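Side-chain contacts in uncharacterized protein (Bacteroides ovatus CL02T12C04, PDB 6PTM), which probably hydrolyses carrageenan from the chain end, as an exo-carrageenase of glycoside hydrolase family 42: residues I132-A137 with L143-T148; K60-G65 with K70-L75; E53-I58 with T77-M82. All blocks are in the same frame, centred on the assembly; numbering follows the deposited sequence.

Contact 1 of 3, residues I132-A137 with L143-T148; sequences ISELEA and LKRLPT
Arg145 and Glu134 form a salt bridge between the loop 143-148 and the helix segment 132-137. NH2 of Arg145 gives a weak hydrogen bond to OE2 of Glu134 at 3.2 Å, with an N-H...O angle of 155°. With CG anti to the backbone N (chi1 -178°) and the chain extended beyond it, Glu134 carries its carboxylate out to Arg145. The oxygen arrives at the guanidinium edge, near its plane. The carboxylate itself is turned 84° from that plane, so the two groups do not pair side by side. A water ties them a second time: it donates to Glu134 OE2 at 2.7 Å and accepts from Arg145 NE at 3.1 Å. Both charged groups have stronger partners on helix 69-90. Glu134 OE1 is bridged to Lys70, and Arg145 NH2 to Glu71. Acids and bases thus alternate, which probably favours the charged form of all four.

Further along, the backbone closes the turn weakly, with Leu143 N donating to Ala137 O over 3.5 Å. Apolar packing lies beside it. The CB of Ala137 sits 3.7 Å from CD1 of Leu143. Leu143 CD1 also meets Glu134 CG at 3.9 Å, where the two side chains cross at about a right angle. Leu135 CD1 approaches Arg145 NH1 at 4.1 Å, from an oblique direction.

The contact is a surface one, where the chain leaves the end of helix 109-139 and folds back beside it. Leu135 continues inward onto helices 44-63 and 69-90, and Lys144 makes backbone hydrogen bonds with Thr750. The loop then runs past helix 534-549 toward strand 157-159.

Contact 2 of 3, residues K60-G65 with K70-L75; sequences KAKKSG and KEETAL
Glu72 meets Lys62 from one helix to the other, and it is the residue of 70-75 that makes this contact. Before it, Lys70 and Glu71 turn their charges to Glu134 and Arg145. Glu72 points its side chain toward the 60-65 segment. Its CG lies anti to the carbonyl carbon (chi1 -70°), and the rest of the chain runs out extended. OE2 accepts from Lys62 NZ at 2.8 Å in a salt bridge. The ammonium comes from the syn side of the carboxylate, 33° out of its plane. The lysine chain crosses the glutamate at about a right angle and bends at its last torsion (chi4 -53°). This last torsion sets NZ onto OE2; CE of Lys62, one atom back, is also close, 3.2 Å from Glu72 OE2.

The pair spans a helical hairpin close to its turn. Helix 44-63 ends in a Schellman motif, where Gly65 has positive phi and its N bonds to Lys62 O at 2.9 Å. Helix 69-90 starts a few residues later. In the connection, Thr68 OG1 also bonds to Glu72 OE2, and weakly to Lys62 NZ. The other oxygen, Glu72 OE1, is bonded to Tyr187 OH. Thr73 faces elsewhere, toward Tyr187 and helix 534-549. Leu75 lies against Ile51 and Ile58 of helix 44-63.

Contact 3 of 3, residues E53-I58 with T77-M82; sequences ELRKLI and TAEIFM
The guanidinium of Arg55 and the carboxylate of Glu79 lie almost in one plane, 12° apart, and meet edge to edge. Across the two segments, the guanidinium faces take no part. Glu79 OE2 comes to the edge, and the carboxylate carbon CD lies in the plane behind it. The bond runs from Arg55 NH2 to Glu79 OE2 at 2.6 Å, with an N-H...O angle of 147°. It uses the anti lone pair of OE2, the one turned away from OE1. The contact is therefore made by one nitrogen and one oxygen, and is not the two-pronged pairing of both oxygens with the guanidinium. NE of Arg55 remains 3.9 Å from Glu79 OE2.

The two side chains cross at about a right angle. Arg55 leaves its helix with CG anti to the backbone N. It stays extended until a turn at chi3 (-71°) swings the guanidinium round to Glu79. The glutamate chain is extended beyond CG and comes from the facing helix. Each charged group has another polar neighbour close by in sequence. Glu79 OE1 is in a salt bridge with Arg76 NE, so the carboxylate is held through both oxygens. Arg55 NH1 makes a weak hydrogen bond to Asn52 OD1. The two arginines probably stabilise the negative charge of Glu79.

Beneath the ion pair the helices pack through apolar groups. Ala78 and Met82 touch Ile51, and Ile58 touches Leu75. On other sides, Leu54 and Leu57 lean on helix 109-139, and Phe81 on helix 534-549. The arrangement is that of an antiparallel helical hairpin, with an interhelical salt bridge at the surface over an apolar seam between helices 44-63 and 69-90.

How the contacts relate
All three contacts lie on one side of the chain, about 31 to 33 Å from its centre, in the N-terminal helices. Contacts 2 and 3 join the same pair, helices 44-63 and 69-90, with centres about 10 Å apart. Contact 2 is near the turn and contact 3 further along. In sequence, contact 3 encloses contact 2, and contact 1 follows both. Contact 1 adds helix 109-139 and the loop leading to strand 157-159. Its centre is about 9 Å from contact 2 and 16 Å from contact 3. Leu135 and Leu57 help join the three helices into one bundle. Helix 69-90 and the loop of contact 1 then meet helix 534-549.

Contact 1 of 3, residues I132-A137 with L143-T148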
loop_
_atom_site.group_PDB
_atom_site.type_symbol
_atom_site.label_atom_id
_atom_site.label_comp_id
_atom_site.label_asym_id
_atom_site.label_seq_id
_atom_site.Cartn_x
_atom_site.Cartn_y
_atom_site.Cartn_z
ATOM N N ILE A 132 -27.693 -12.998 -11.443
ATOM C CA ILE A 132 -29.043 -13.112 -12.073
ATOM C C ILE A 132 -30.007 -12.128 -11.392
ATOM O O ILE A 132 -30.655 -11.368 -12.116
ATOM C CB ILE A 132 -29.543 -14.569 -12.058
ATOM C CG1 ILE A 132 -28.667 -15.466 -12.941
ATOM C CG2 ILE A 132 -31.012 -14.623 -12.454
ATOM C CD1 ILE A 132 -28.825 -16.940 -12.673
ATOM N N SER A 133 -30.068 -12.093 -10.062
ATOM C CA SER A 133 -30.954 -11.155 -9.316
ATOM C C SER A 133 -30.641 -9.711 -9.675
ATOM O O SER A 133 -31.583 -8.928 -9.903
ATOM C CB SER A 133 -30.810 -11.342 -7.869
ATOM O OG SER A 133 -31.292 -12.620 -7.584
ATOM N N GLU A 134 -29.367 -9.359 -9.668
ATOM C CA GLU A 134 -28.987 -7.966 -9.934
ATOM C C GLU A 134 -29.401 -7.603 -11.362
ATOM O O GLU A 134 -30.077 -6.572 -11.548
ATOM C CB GLU A 134 -27.494 -7.692 -9.745
ATOM C CG GLU A 134 -27.174 -6.217 -9.997
ATOM C CD GLU A 134 -25.774 -5.759 -9.637
ATOM O OE1 GLU A 134 -25.019 -6.587 -9.146
ATOM O OE2 GLU A 134 -25.428 -4.574 -9.919
ATOM N N LEU A 135 -28.983 -8.380 -12.355
ATOM C CA LEU A 135 -29.259 -8.020 -13.770
ATOM C C LEU A 135 -30.778 -7.974 -14.045
ATOM O O LEU A 135 -31.192 -7.065 -14.802
ATOM C CB LEU A 135 -28.530 -9.011 -14.676
ATOM C CG LEU A 135 -28.470 -8.638 -16.152
ATOM C CD1 LEU A 135 -27.963 -7.220 -16.372
ATOM C CD2 LEU A 135 -27.607 -9.649 -16.912
ATOM N N GLU A 136 -31.571 -8.881 -13.483
ATOM C CA GLU A 136 -33.048 -8.856 -13.679
ATOM C C GLU A 136 -33.611 -7.543 -13.116
ATOM O O GLU A 136 -34.462 -6.960 -13.792
ATOM C CB GLU A 136 -33.695 -10.085 -13.055
ATOM C CG GLU A 136 -33.308 -11.374 -13.759
ATOM C CD GLU A 136 -34.430 -12.034 -14.542
ATOM O OE1 GLU A 136 -35.251 -11.286 -15.142
ATOM O OE2 GLU A 136 -34.473 -13.277 -14.551
ATOM N N ALA A 137 -33.114 -7.060 -11.978
ATOM C CA ALA A 137 -33.516 -5.763 -11.400
ATOM C C ALA A 137 -33.089 -4.621 -12.324
ATOM O O ALA A 137 -33.857 -3.646 -12.463
ATOM C CB ALA A 137 -32.931 -5.619 -10.010
ATOM N N LEU A 143 -32.961 -1.005 -10.349
ATOM C CA LEU A 143 -31.605 -0.542 -9.986
ATOM C C LEU A 143 -31.105 0.312 -11.135
ATOM O O LEU A 143 -31.295 -0.094 -12.310
ATOM C CB LEU A 143 -30.647 -1.717 -9.785
ATOM C CG LEU A 143 -31.022 -2.733 -8.707
ATOM C CD1 LEU A 143 -30.011 -3.881 -8.669
ATOM C CD2 LEU A 143 -31.140 -2.094 -7.335
ATOM N N LYS A 144 -30.495 1.435 -10.814
ATOM C CA LYS A 144 -29.860 2.284 -11.845
ATOM C C LYS A 144 -28.393 1.861 -11.956
ATOM O O LYS A 144 -27.682 1.911 -10.954
ATOM C CB LYS A 144 -30.042 3.759 -11.475
ATOM C CG LYS A 144 -29.451 4.752 -12.481
ATOM C CD LYS A 144 -29.756 6.210 -12.165
ATOM C CE LYS A 144 -29.144 6.666 -10.861
ATOM N NZ LYS A 144 -27.758 7.105 -11.084
ATOM N N ARG A 145 -27.957 1.458 -13.143
ATOM C CA ARG A 145 -26.541 1.091 -13.401
ATOM C C ARG A 145 -25.796 2.275 -14.002
ATOM O O ARG A 145 -26.110 2.675 -15.086
ATOM C CB ARG A 145 -26.428 -0.106 -14.338
ATOM C CG ARG A 145 -24.988 -0.482 -14.650
ATOM C CD ARG A 145 -24.924 -1.912 -15.095
ATOM N NE ARG A 145 -25.185 -2.835 -13.993
ATOM C CZ ARG A 145 -25.152 -4.153 -14.133
ATOM N NH1 ARG A 145 -24.872 -4.667 -15.311
ATOM N NH2 ARG A 145 -25.336 -4.962 -13.108
ATOM N N LEU A 146 -24.776 2.772 -13.317
ATOM C CA LEU A 146 -23.954 3.869 -13.850
ATOM C C LEU A 146 -23.137 3.345 -15.013
ATOM O O LEU A 146 -22.765 2.168 -15.016
ATOM C CB LEU A 146 -23.055 4.378 -12.733
ATOM C CG LEU A 146 -23.801 5.035 -11.582
ATOM C CD1 LEU A 146 -22.817 5.492 -10.520
ATOM C CD2 LEU A 146 -24.649 6.199 -12.087
ATOM N N PRO A 147 -22.810 4.225 -15.985
ATOM C CA PRO A 147 -21.845 3.888 -17.015
ATOM C C PRO A 147 -20.503 3.471 -16.402
ATOM O O PRO A 147 -20.047 4.088 -15.405
ATOM C CB PRO A 147 -21.652 5.197 -17.807
ATOM C CG PRO A 147 -22.874 6.058 -17.477
ATOM C CD PRO A 147 -23.297 5.623 -16.082
ATOM N N THR A 148 -19.837 2.505 -17.030
ATOM C CA THR A 148 -18.523 2.008 -16.559
ATOM C C THR A 148 -17.733 1.564 -17.784
ATOM O O THR A 148 -18.323 1.035 -18.714
ATOM C CB THR A 148 -18.707 0.929 -15.479
ATOM O OG1 THR A 148 -17.467 0.799 -14.793
ATOM C CG2 THR A 148 -19.130 -0.410 -16.033
HETATM O O HOH W 1 -26.190 -2.315 -11.106
#

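Contact 2 of 3, residues K60-G65 with K70-L75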
loop_
_atom_site.group_PDB
_atom_site.type_symbol
_atom_site.label_atom_id
_atom_site.label_comp_id
_atom_site.label_asym_id
_atom_site.label_seq_id
_atom_site.Cartn_x
_atom_site.Cartn_y
_atom_site.Cartn_z
ATOM N N LYS A 60 -29.657 -11.399 -23.391
ATOM C CA LYS A 60 -30.923 -10.623 -23.372
ATOM C C LYS A 60 -30.663 -9.179 -22.905
ATOM O O LYS A 60 -31.044 -8.261 -23.653
ATOM C CB LYS A 60 -31.965 -11.335 -22.513
ATOM C CG LYS A 60 -33.397 -10.863 -22.724
ATOM C CD LYS A 60 -34.404 -11.652 -21.899
ATOM C CE LYS A 60 -35.831 -11.261 -22.203
ATOM N NZ LYS A 60 -36.733 -11.616 -21.085
ATOM N N ALA A 61 -30.017 -8.947 -21.753
ATOM C CA ALA A 61 -29.700 -7.562 -21.283
ATOM C C ALA A 61 -28.913 -6.757 -22.336
ATOM O O ALA A 61 -29.237 -5.580 -22.548
ATOM C CB ALA A 61 -28.934 -7.598 -19.985
ATOM N N LYS A 62 -27.892 -7.357 -22.948
ATOM C CA LYS A 62 -27.073 -6.755 -24.037
ATOM C C LYS A 62 -27.950 -6.212 -25.163
ATOM O O LYS A 62 -27.653 -5.088 -25.633
ATOM C CB LYS A 62 -26.109 -7.767 -24.659
ATOM C CG LYS A 62 -24.670 -7.521 -24.272
ATOM C CD LYS A 62 -23.659 -8.363 -24.994
ATOM C CE LYS A 62 -22.394 -8.514 -24.176
ATOM N NZ LYS A 62 -21.862 -7.186 -23.769
ATOM N N LYS A 63 -28.948 -6.996 -25.597
ATOM C CA LYS A 63 -29.937 -6.610 -26.643
ATOM C C LYS A 63 -30.572 -5.274 -26.227
ATOM O O LYS A 63 -30.781 -4.438 -27.091
ATOM C CB LYS A 63 -30.969 -7.729 -26.885
ATOM N N SER A 64 -30.834 -5.044 -24.942
ATOM C CA SER A 64 -31.494 -3.807 -24.451
ATOM C C SER A 64 -30.507 -2.651 -24.279
ATOM O O SER A 64 -30.934 -1.622 -23.727
ATOM C CB SER A 64 -32.201 -4.076 -23.168
ATOM O OG SER A 64 -32.839 -5.337 -23.261
ATOM N N GLY A 65 -29.237 -2.828 -24.647
ATOM C CA GLY A 65 -28.170 -1.823 -24.466
ATOM C C GLY A 65 -27.634 -1.729 -23.032
ATOM O O GLY A 65 -26.935 -0.758 -22.736
ATOM N N LYS A 70 -20.132 -6.385 -15.640
ATOM C CA LYS A 70 -20.053 -6.960 -14.274
ATOM C C LYS A 70 -20.426 -8.454 -14.343
ATOM O O LYS A 70 -19.646 -9.260 -13.880
ATOM C CB LYS A 70 -20.963 -6.140 -13.373
ATOM C CG LYS A 70 -20.980 -6.554 -11.922
ATOM C CD LYS A 70 -21.793 -5.596 -11.089
ATOM C CE LYS A 70 -21.924 -6.094 -9.669
ATOM N NZ LYS A 70 -22.550 -5.077 -8.804
ATOM N N GLU A 71 -21.564 -8.780 -14.959
ATOM C CA GLU A 71 -22.091 -10.166 -15.050
ATOM C C GLU A 71 -21.178 -11.012 -15.947
ATOM O O GLU A 71 -20.958 -12.206 -15.617
ATOM C CB GLU A 71 -23.545 -10.149 -15.498
ATOM C CG GLU A 71 -24.502 -9.611 -14.445
ATOM C CD GLU A 71 -24.582 -8.093 -14.416
ATOM O OE1 GLU A 71 -24.130 -7.457 -15.403
ATOM O OE2 GLU A 71 -25.093 -7.552 -13.405
ATOM N N GLU A 72 -20.650 -10.454 -17.029
ATOM C CA GLU A 72 -19.671 -11.182 -17.880
ATOM C C GLU A 72 -18.417 -11.533 -17.086
ATOM O O GLU A 72 -17.829 -12.618 -17.326
ATOM C CB GLU A 72 -19.256 -10.362 -19.092
ATOM C CG GLU A 72 -20.363 -10.211 -20.115
ATOM C CD GLU A 72 -19.967 -9.203 -21.176
ATOM O OE1 GLU A 72 -18.807 -9.262 -21.594
ATOM O OE2 GLU A 72 -20.751 -8.319 -21.488
ATOM N N THR A 73 -17.990 -10.644 -16.188
ATOM C CA THR A 73 -16.813 -10.887 -15.320
ATOM C C THR A 73 -17.137 -12.054 -14.392
ATOM O O THR A 73 -16.293 -12.964 -14.249
ATOM C CB THR A 73 -16.402 -9.623 -14.555
ATOM O OG1 THR A 73 -16.045 -8.636 -15.526
ATOM C CG2 THR A 73 -15.263 -9.885 -13.598
ATOM N N ALA A 74 -18.302 -12.027 -13.751
ATOM C CA ALA A 74 -18.774 -13.113 -12.856
ATOM C C ALA A 74 -18.899 -14.436 -13.640
ATOM O O ALA A 74 -18.494 -15.497 -13.106
ATOM C CB ALA A 74 -20.098 -12.723 -12.219
ATOM N N LEU A 75 -19.521 -14.390 -14.820
ATOM C CA LEU A 75 -19.708 -15.587 -15.689
ATOM C C LEU A 75 -18.328 -16.174 -16.002
ATOM O O LEU A 75 -18.155 -17.389 -15.888
ATOM C CB LEU A 75 -20.422 -15.194 -16.984
ATOM C CG LEU A 75 -20.701 -16.361 -17.931
ATOM C CD1 LEU A 75 -21.700 -17.316 -17.305
ATOM C CD2 LEU A 75 -21.240 -15.893 -19.260
#

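Contact 3 of 3, residues E53-I58 with T77-M82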
loop_
_atom_site.group_PDB
_atom_site.type_symbol
_atom_site.label_atom_id
_atom_site.label_comp_id
_atom_site.label_asym_id
_atom_site.label_seq_id
_atom_site.Cartn_x
_atom_site.Cartn_y
_atom_site.Cartn_z
ATOM N N GLU A 53 -27.873 -20.095 -17.234
ATOM C CA GLU A 53 -28.996 -19.149 -17.018
ATOM C C GLU A 53 -28.428 -17.724 -17.108
ATOM O O GLU A 53 -28.958 -16.914 -17.912
ATOM C CB GLU A 53 -29.669 -19.469 -15.686
ATOM C CG GLU A 53 -31.051 -18.845 -15.511
ATOM C CD GLU A 53 -31.616 -18.924 -14.105
ATOM O OE1 GLU A 53 -31.303 -19.883 -13.407
ATOM O OE2 GLU A 53 -32.363 -18.011 -13.707
ATOM N N LEU A 54 -27.351 -17.434 -16.363
ATOM C CA LEU A 54 -26.706 -16.097 -16.413
ATOM C C LEU A 54 -26.246 -15.782 -17.831
ATOM O O LEU A 54 -26.448 -14.640 -18.248
ATOM C CB LEU A 54 -25.525 -15.988 -15.447
ATOM C CG LEU A 54 -24.906 -14.590 -15.429
ATOM C CD1 LEU A 54 -25.955 -13.526 -15.113
ATOM C CD2 LEU A 54 -23.743 -14.517 -14.451
ATOM N N ARG A 55 -25.675 -16.753 -18.558
ATOM C CA ARG A 55 -25.174 -16.536 -19.943
ATOM C C ARG A 55 -26.319 -16.090 -20.863
ATOM O O ARG A 55 -26.096 -15.175 -21.674
ATOM C CB ARG A 55 -24.515 -17.788 -20.536
ATOM C CG ARG A 55 -23.926 -17.562 -21.920
ATOM C CD ARG A 55 -23.357 -18.829 -22.536
ATOM N NE ARG A 55 -22.131 -19.163 -21.805
ATOM C CZ ARG A 55 -21.992 -20.141 -20.918
ATOM N NH1 ARG A 55 -22.985 -20.979 -20.675
ATOM N NH2 ARG A 55 -20.826 -20.316 -20.305
ATOM N N LYS A 56 -27.505 -16.687 -20.761
ATOM C CA LYS A 56 -28.649 -16.248 -21.605
ATOM C C LYS A 56 -29.146 -14.876 -21.125
ATOM O O LYS A 56 -29.521 -14.065 -21.961
ATOM C CB LYS A 56 -29.784 -17.269 -21.562
ATOM C CG LYS A 56 -29.339 -18.706 -21.770
ATOM C CD LYS A 56 -30.235 -19.480 -22.680
ATOM C CE LYS A 56 -31.664 -19.517 -22.189
ATOM N NZ LYS A 56 -31.914 -20.731 -21.382
ATOM N N LEU A 57 -29.178 -14.617 -19.822
ATOM C CA LEU A 57 -29.700 -13.326 -19.294
ATOM C C LEU A 57 -28.780 -12.203 -19.770
ATOM O O LEU A 57 -29.278 -11.137 -20.164
ATOM C CB LEU A 57 -29.771 -13.373 -17.766
ATOM C CG LEU A 57 -30.482 -12.182 -17.128
ATOM C CD1 LEU A 57 -31.956 -12.176 -17.512
ATOM C CD2 LEU A 57 -30.335 -12.239 -15.614
ATOM N N ILE A 58 -27.475 -12.458 -19.798
ATOM C CA ILE A 58 -26.498 -11.479 -20.336
ATOM C C ILE A 58 -26.837 -11.163 -21.797
ATOM O O ILE A 58 -26.854 -9.971 -22.157
ATOM C CB ILE A 58 -25.050 -11.973 -20.154
ATOM C CG1 ILE A 58 -24.641 -11.846 -18.681
ATOM C CG2 ILE A 58 -24.107 -11.240 -21.103
ATOM C CD1 ILE A 58 -23.382 -12.600 -18.341
ATOM N N THR A 77 -15.508 -15.788 -14.386
ATOM C CA THR A 77 -14.946 -16.338 -13.144
ATOM C C THR A 77 -15.510 -17.744 -12.923
ATOM O O THR A 77 -14.768 -18.668 -12.515
ATOM C CB THR A 77 -15.234 -15.444 -11.943
ATOM O OG1 THR A 77 -14.756 -14.117 -12.182
ATOM C CG2 THR A 77 -14.579 -16.021 -10.712
ATOM N N ALA A 78 -16.808 -17.887 -13.113
ATOM C CA ALA A 78 -17.527 -19.143 -12.864
ATOM C C ALA A 78 -16.990 -20.192 -13.838
ATOM O O ALA A 78 -16.595 -21.291 -13.370
ATOM C CB ALA A 78 -19.008 -18.906 -12.994
ATOM N N GLU A 79 -16.885 -19.845 -15.127
ATOM C CA GLU A 79 -16.381 -20.779 -16.178
ATOM C C GLU A 79 -14.991 -21.257 -15.788
ATOM O O GLU A 79 -14.740 -22.435 -15.896
ATOM C CB GLU A 79 -16.332 -20.111 -17.546
ATOM C CG GLU A 79 -17.707 -19.830 -18.077
ATOM C CD GLU A 79 -17.674 -18.913 -19.274
ATOM O OE1 GLU A 79 -16.656 -18.278 -19.502
ATOM O OE2 GLU A 79 -18.695 -18.799 -19.912
ATOM N N ILE A 80 -14.140 -20.365 -15.285
ATOM C CA ILE A 80 -12.740 -20.723 -14.922
ATOM C C ILE A 80 -12.764 -21.680 -13.725
ATOM O O ILE A 80 -12.059 -22.690 -13.766
ATOM C CB ILE A 80 -11.891 -19.469 -14.649
ATOM C CG1 ILE A 80 -11.643 -18.698 -15.960
ATOM C CG2 ILE A 80 -10.587 -19.846 -13.958
ATOM C CD1 ILE A 80 -10.987 -17.348 -15.763
ATOM N N PHE A 81 -13.545 -21.364 -12.699
ATOM C CA PHE A 81 -13.482 -22.106 -11.417
ATOM C C PHE A 81 -14.240 -23.420 -11.545
ATOM O O PHE A 81 -14.044 -24.263 -10.669
ATOM C CB PHE A 81 -13.985 -21.275 -10.241
ATOM C CG PHE A 81 -12.861 -20.493 -9.612
ATOM C CD1 PHE A 81 -12.520 -19.234 -10.088
ATOM C CD2 PHE A 81 -12.117 -21.044 -8.583
ATOM C CE1 PHE A 81 -11.491 -18.523 -9.492
ATOM C CE2 PHE A 81 -11.085 -20.336 -7.995
ATOM C CZ PHE A 81 -10.770 -19.085 -8.458
ATOM N N MET A 82 -15.087 -23.578 -12.553
ATOM C CA MET A 82 -15.702 -24.907 -12.780
ATOM C C MET A 82 -14.546 -25.834 -13.177
ATOM O O MET A 82 -14.495 -26.962 -12.670
ATOM C CB MET A 82 -16.789 -24.894 -13.857
ATOM C CG MET A 82 -18.080 -24.239 -13.407
ATOM S SD MET A 82 -18.845 -25.082 -11.989
ATOM C CE MET A 82 -19.536 -26.504 -12.843
#